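Local coordinates for protein leucyl-trna synthetase (PDB 5FOC) that is the editing domain of the cytosolic leucyl-tRNA synthetase of Plasmodium falciparum, which probably hydrolyses wrongly charged tRNA, at residues Thr9-Phe14 with Glu131-Gln136; Thr228-Asn231 with Asn237-Ile240. The protein carries 2 engineered substitutions. All blocks are in the same frame, centred on the assembly; numbering follows the deposited sequence.

Contact 1. Residues Thr9-Phe14 with Glu131-Gln136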
# COMPACT_ATOMS: atom_id res chain seq x y z
N THR A 9 7.30 -1.53 -8.26
CA THR A 9 6.02 -1.91 -8.83
C THR A 9 4.98 -1.45 -7.81
O THR A 9 5.13 -1.72 -6.65
CB THR A 9 5.89 -3.42 -9.08
OG1 THR A 9 6.94 -3.86 -9.93
CG2 THR A 9 4.57 -3.72 -9.77
N LEU A 10 4.11 -0.58 -8.25
CA LEU A 10 2.95 -0.18 -7.45
C LEU A 10 1.78 -1.11 -7.75
O LEU A 10 1.45 -1.36 -8.90
CB LEU A 10 2.55 1.27 -7.71
CG LEU A 10 3.66 2.32 -7.65
CD1 LEU A 10 3.06 3.70 -7.82
CD2 LEU A 10 4.48 2.19 -6.39
N ILE A 11 1.18 -1.63 -6.68
CA ILE A 11 0.03 -2.53 -6.78
C ILE A 11 -1.18 -1.76 -6.27
O ILE A 11 -1.10 -1.08 -5.26
CB ILE A 11 0.30 -3.81 -5.98
CG1 ILE A 11 1.52 -4.56 -6.59
CG2 ILE A 11 -0.92 -4.73 -5.95
CD1 ILE A 11 1.97 -5.78 -5.83
N LYS A 12 -2.29 -1.90 -7.02
CA LYS A 12 -3.57 -1.30 -6.60
C LYS A 12 -4.16 -2.09 -5.45
O LYS A 12 -4.45 -3.24 -5.60
CB LYS A 12 -4.54 -1.25 -7.75
CG LYS A 12 -4.15 -0.21 -8.80
CD LYS A 12 -4.96 -0.32 -10.04
CE LYS A 12 -4.62 0.67 -11.13
NZ LYS A 12 -5.43 0.36 -12.32
N ILE A 13 -4.20 -1.45 -4.30
CA ILE A 13 -4.71 -2.07 -3.09
C ILE A 13 -6.08 -1.42 -2.81
O ILE A 13 -6.18 -0.34 -2.30
CB ILE A 13 -3.73 -1.94 -1.89
CG1 ILE A 13 -2.43 -2.70 -2.16
CG2 ILE A 13 -4.34 -2.48 -0.61
CD1 ILE A 13 -1.37 -2.50 -1.10
N PHE A 14 -7.14 -2.17 -3.15
CA PHE A 14 -8.48 -1.62 -3.09
C PHE A 14 -9.00 -1.73 -1.66
O PHE A 14 -8.67 -2.67 -0.93
CB PHE A 14 -9.41 -2.46 -3.99
CG PHE A 14 -9.05 -2.41 -5.46
CD1 PHE A 14 -9.52 -1.38 -6.26
CD2 PHE A 14 -8.25 -3.38 -6.02
CE1 PHE A 14 -9.14 -1.32 -7.60
CE2 PHE A 14 -7.89 -3.32 -7.37
CZ PHE A 14 -8.32 -2.29 -8.15
N GLU A 131 6.44 -10.51 -7.69
CA GLU A 131 6.18 -11.94 -7.83
C GLU A 131 5.60 -12.58 -6.54
O GLU A 131 5.20 -13.74 -6.57
CB GLU A 131 7.43 -12.70 -8.33
CG GLU A 131 8.60 -12.79 -7.34
CD GLU A 131 9.41 -11.49 -7.13
OE1 GLU A 131 9.20 -10.47 -7.84
OE2 GLU A 131 10.29 -11.51 -6.22
N THR A 132 5.73 -11.89 -5.42
CA THR A 132 5.24 -12.35 -4.12
C THR A 132 3.83 -11.84 -3.83
O THR A 132 3.31 -12.19 -2.78
CB THR A 132 6.20 -11.89 -2.97
OG1 THR A 132 6.13 -10.47 -2.76
CG2 THR A 132 7.70 -12.35 -3.27
N ALA A 133 3.22 -11.07 -4.72
CA ALA A 133 1.93 -10.42 -4.42
C ALA A 133 0.83 -11.44 -4.10
O ALA A 133 -0.13 -11.12 -3.32
CB ALA A 133 1.49 -9.54 -5.54
N TYR A 134 0.90 -12.63 -4.69
CA TYR A 134 -0.18 -13.67 -4.35
C TYR A 134 -0.19 -13.95 -2.87
O TYR A 134 -1.31 -14.28 -2.33
CB TYR A 134 0.08 -14.95 -5.14
CG TYR A 134 -0.82 -16.12 -4.89
CD1 TYR A 134 -2.10 -16.11 -5.41
CD2 TYR A 134 -0.37 -17.25 -4.27
CE1 TYR A 134 -2.95 -17.22 -5.26
CE2 TYR A 134 -1.20 -18.37 -4.09
CZ TYR A 134 -2.46 -18.32 -4.62
OH TYR A 134 -3.30 -19.38 -4.48
N GLY A 135 0.95 -13.91 -2.18
CA GLY A 135 1.04 -14.19 -0.75
C GLY A 135 0.70 -13.06 0.19
O GLY A 135 0.93 -13.20 1.37
N GLN A 136 0.26 -11.92 -0.32
CA GLN A 136 0.03 -10.76 0.52
C GLN A 136 -1.06 -11.08 1.57
O GLN A 136 -2.13 -11.55 1.16
CB GLN A 136 -0.41 -9.55 -0.30
CG GLN A 136 -0.46 -8.29 0.52
CD GLN A 136 -0.88 -7.06 -0.22
OE1 GLN A 136 -0.96 -7.06 -1.44
NE2 GLN A 136 -1.24 -6.01 0.52

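Contact 2. Residues Thr228-Asn231 with Asn237-Ile240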
# COMPACT_ATOMS: atom_id res chain seq x y z
N THR A 228 -8.47 -4.30 3.09
CA THR A 228 -8.08 -4.08 1.68
C THR A 228 -7.93 -5.40 0.91
O THR A 228 -7.87 -6.49 1.51
CB THR A 228 -6.78 -3.22 1.58
OG1 THR A 228 -5.71 -4.00 2.08
CG2 THR A 228 -6.93 -1.90 2.35
N TYR A 229 -7.81 -5.30 -0.42
CA TYR A 229 -7.52 -6.46 -1.22
C TYR A 229 -6.83 -5.99 -2.52
O TYR A 229 -6.94 -4.83 -2.88
CB TYR A 229 -8.79 -7.33 -1.48
CG TYR A 229 -9.78 -6.64 -2.35
CD1 TYR A 229 -10.61 -5.66 -1.84
CD2 TYR A 229 -9.82 -6.91 -3.72
CE1 TYR A 229 -11.51 -4.98 -2.66
CE2 TYR A 229 -10.68 -6.20 -4.56
CZ TYR A 229 -11.55 -5.26 -4.02
OH TYR A 229 -12.42 -4.58 -4.87
N THR A 230 -6.21 -6.95 -3.19
CA THR A 230 -5.71 -6.71 -4.56
C THR A 230 -6.32 -7.74 -5.50
O THR A 230 -6.97 -8.72 -5.01
CB THR A 230 -4.17 -6.88 -4.65
OG1 THR A 230 -3.83 -8.26 -4.64
CG2 THR A 230 -3.44 -6.09 -3.55
N ASN A 231 -6.16 -7.60 -6.81
CA ASN A 231 -6.65 -8.62 -7.74
C ASN A 231 -5.66 -9.77 -7.95
O ASN A 231 -5.88 -10.65 -8.80
CB ASN A 231 -7.06 -7.99 -9.07
CG ASN A 231 -8.30 -7.13 -8.94
OD1 ASN A 231 -9.25 -7.49 -8.21
ND2 ASN A 231 -8.33 -6.03 -9.64
N ASN A 237 -8.89 -10.34 2.60
CA ASN A 237 -9.06 -9.61 3.85
C ASN A 237 -7.76 -9.06 4.40
O ASN A 237 -7.32 -9.37 5.50
CB ASN A 237 -9.79 -10.48 4.91
CG ASN A 237 -9.01 -11.69 5.33
OD1 ASN A 237 -8.40 -12.34 4.49
ND2 ASN A 237 -9.09 -12.07 6.62
N LEU A 238 -7.15 -8.18 3.60
CA LEU A 238 -5.83 -7.70 3.91
C LEU A 238 -5.92 -6.45 4.77
O LEU A 238 -6.02 -5.31 4.26
CB LEU A 238 -5.11 -7.39 2.60
CG LEU A 238 -5.21 -8.43 1.50
CD1 LEU A 238 -4.38 -7.98 0.26
CD2 LEU A 238 -4.72 -9.76 1.98
N TYR A 239 -5.93 -6.65 6.07
CA TYR A 239 -6.14 -5.54 6.96
C TYR A 239 -4.93 -4.64 6.89
O TYR A 239 -3.78 -5.15 6.75
CB TYR A 239 -6.41 -6.03 8.38
CG TYR A 239 -7.64 -6.93 8.41
CD1 TYR A 239 -8.89 -6.44 8.10
CD2 TYR A 239 -7.50 -8.28 8.65
CE1 TYR A 239 -9.99 -7.31 8.09
CE2 TYR A 239 -8.61 -9.14 8.68
CZ TYR A 239 -9.81 -8.63 8.35
OH TYR A 239 -10.91 -9.50 8.38
N ILE A 240 -5.19 -3.36 7.11
CA ILE A 240 -4.08 -2.38 7.24
C ILE A 240 -3.48 -2.50 8.63
O ILE A 240 -4.18 -2.33 9.65
CB ILE A 240 -4.50 -0.95 6.93
CG1 ILE A 240 -4.93 -0.87 5.50
CG2 ILE A 240 -3.32 0.01 7.17
CD1 ILE A 240 -5.45 0.46 5.00

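Contact 1. Residues Thr9-Phe14 with Glu131-Gln136
The backbones of Ile11 and Ala133 stay apart, with 8.5 Å between CA of Ile11 and CA of Ala133, and no hydrogen bond joins the strand segment Thr9-Phe14 to the 3-10 turn and loop of Glu131-Gln136. Side chains bridge the gap at two places. CD1 of Ile11 meets the CB methyl of Ala133 at 3.8 Å. Each side chain leaves its backbone toward the opposite segment. CG1 of Ile11 lies beside its own backbone N (chi1 -63°), and chi2 of 175° then stretches the chain fully, so that the end methyl does the touching.

The second meeting is apolar against amide. CD1 of Ile13 comes within 3.9 Å of NE2 of Gln136. The two side chains cross obliquely. Gln136 has CG anti to its backbone N (chi1 -172°) and runs on extended, which carries its amide across to the strand. NE2 is hydrogen-bonded to the backbone O of Tyr138, and this bond helps to fix the amide. The turn has its own backbone bonds: N of Gly135 to O of Thr132 is 3.0 Å, and N of Gln136 to O of Ala133 is 3.1 Å.

All four touching residues are buried. The contact packs the connection between strands 120-127 and 138-141 against strand 7-15 of the large mixed sheet. Strand 7-15 pairs antiparallel with strands 120-127 and 369-373. On the turn, Glu131 makes a salt bridge to Arg356 of helix 352-365.

Contact 2. Residues Thr228-Asn231 with Asn237-Ile240
Thr228 and Leu238 form an antiparallel hydrogen-bonded pair. N of Leu238 gives to O of Thr228 at 2.8 Å, and N of Thr228 gives to O of Leu238 at 2.9 Å. The side chain of Thr228 adds a third link. Its CB lies 3.5 Å from O of Leu238. From there OG1 branches to a place between the backbone N and the carbonyl carbon (chi1 67°) and donates to O of Leu238 at 2.6 Å. This donor lies in the carbonyl plane, on a lone pair, whereas N of Thr228 sits 54° out of that plane. One oxygen thus takes two bonds from one residue. OG1 is also hydrogen-bonded to OG1 of Thr139 on strand 138-141.

The pair belongs to the beta hairpin of strands 227-229 and 238-242, within the editing domain's mixed sheet. The other branch of Thr228, CG2, ends on Ile240, with CD1 of Ile240 at 3.8 Å. These two side chains cross at about a right angle. CD1 of Leu238 rests 3.8 Å from CA of Tyr229. Beyond the pair, OG1 of Thr230 takes hydrogen bonds from the backbone N atoms of Ile232 and Ser233.

In the fold
The segments of contact 1 both precede those of contact 2 in the chain, and the centres of the two contacts lie about 9 Å apart. They share the large mixed sheet of the editing domain, where strands 7-15 and 227-229 are antiparallel neighbours. A probable hydrogen bond links N of Phe14 to O of Tyr229 at 2.7 Å, and the rings of these residues also meet. CG2 of Ile13 packs on CB of Thr228, and CD2 of Leu238 packs on O of Gln136. Strand 7-15 has the Glu131-Gln136 turn against it and the hairpin strand beside it. The two contacts adjoin in the mostly buried middle of the domain.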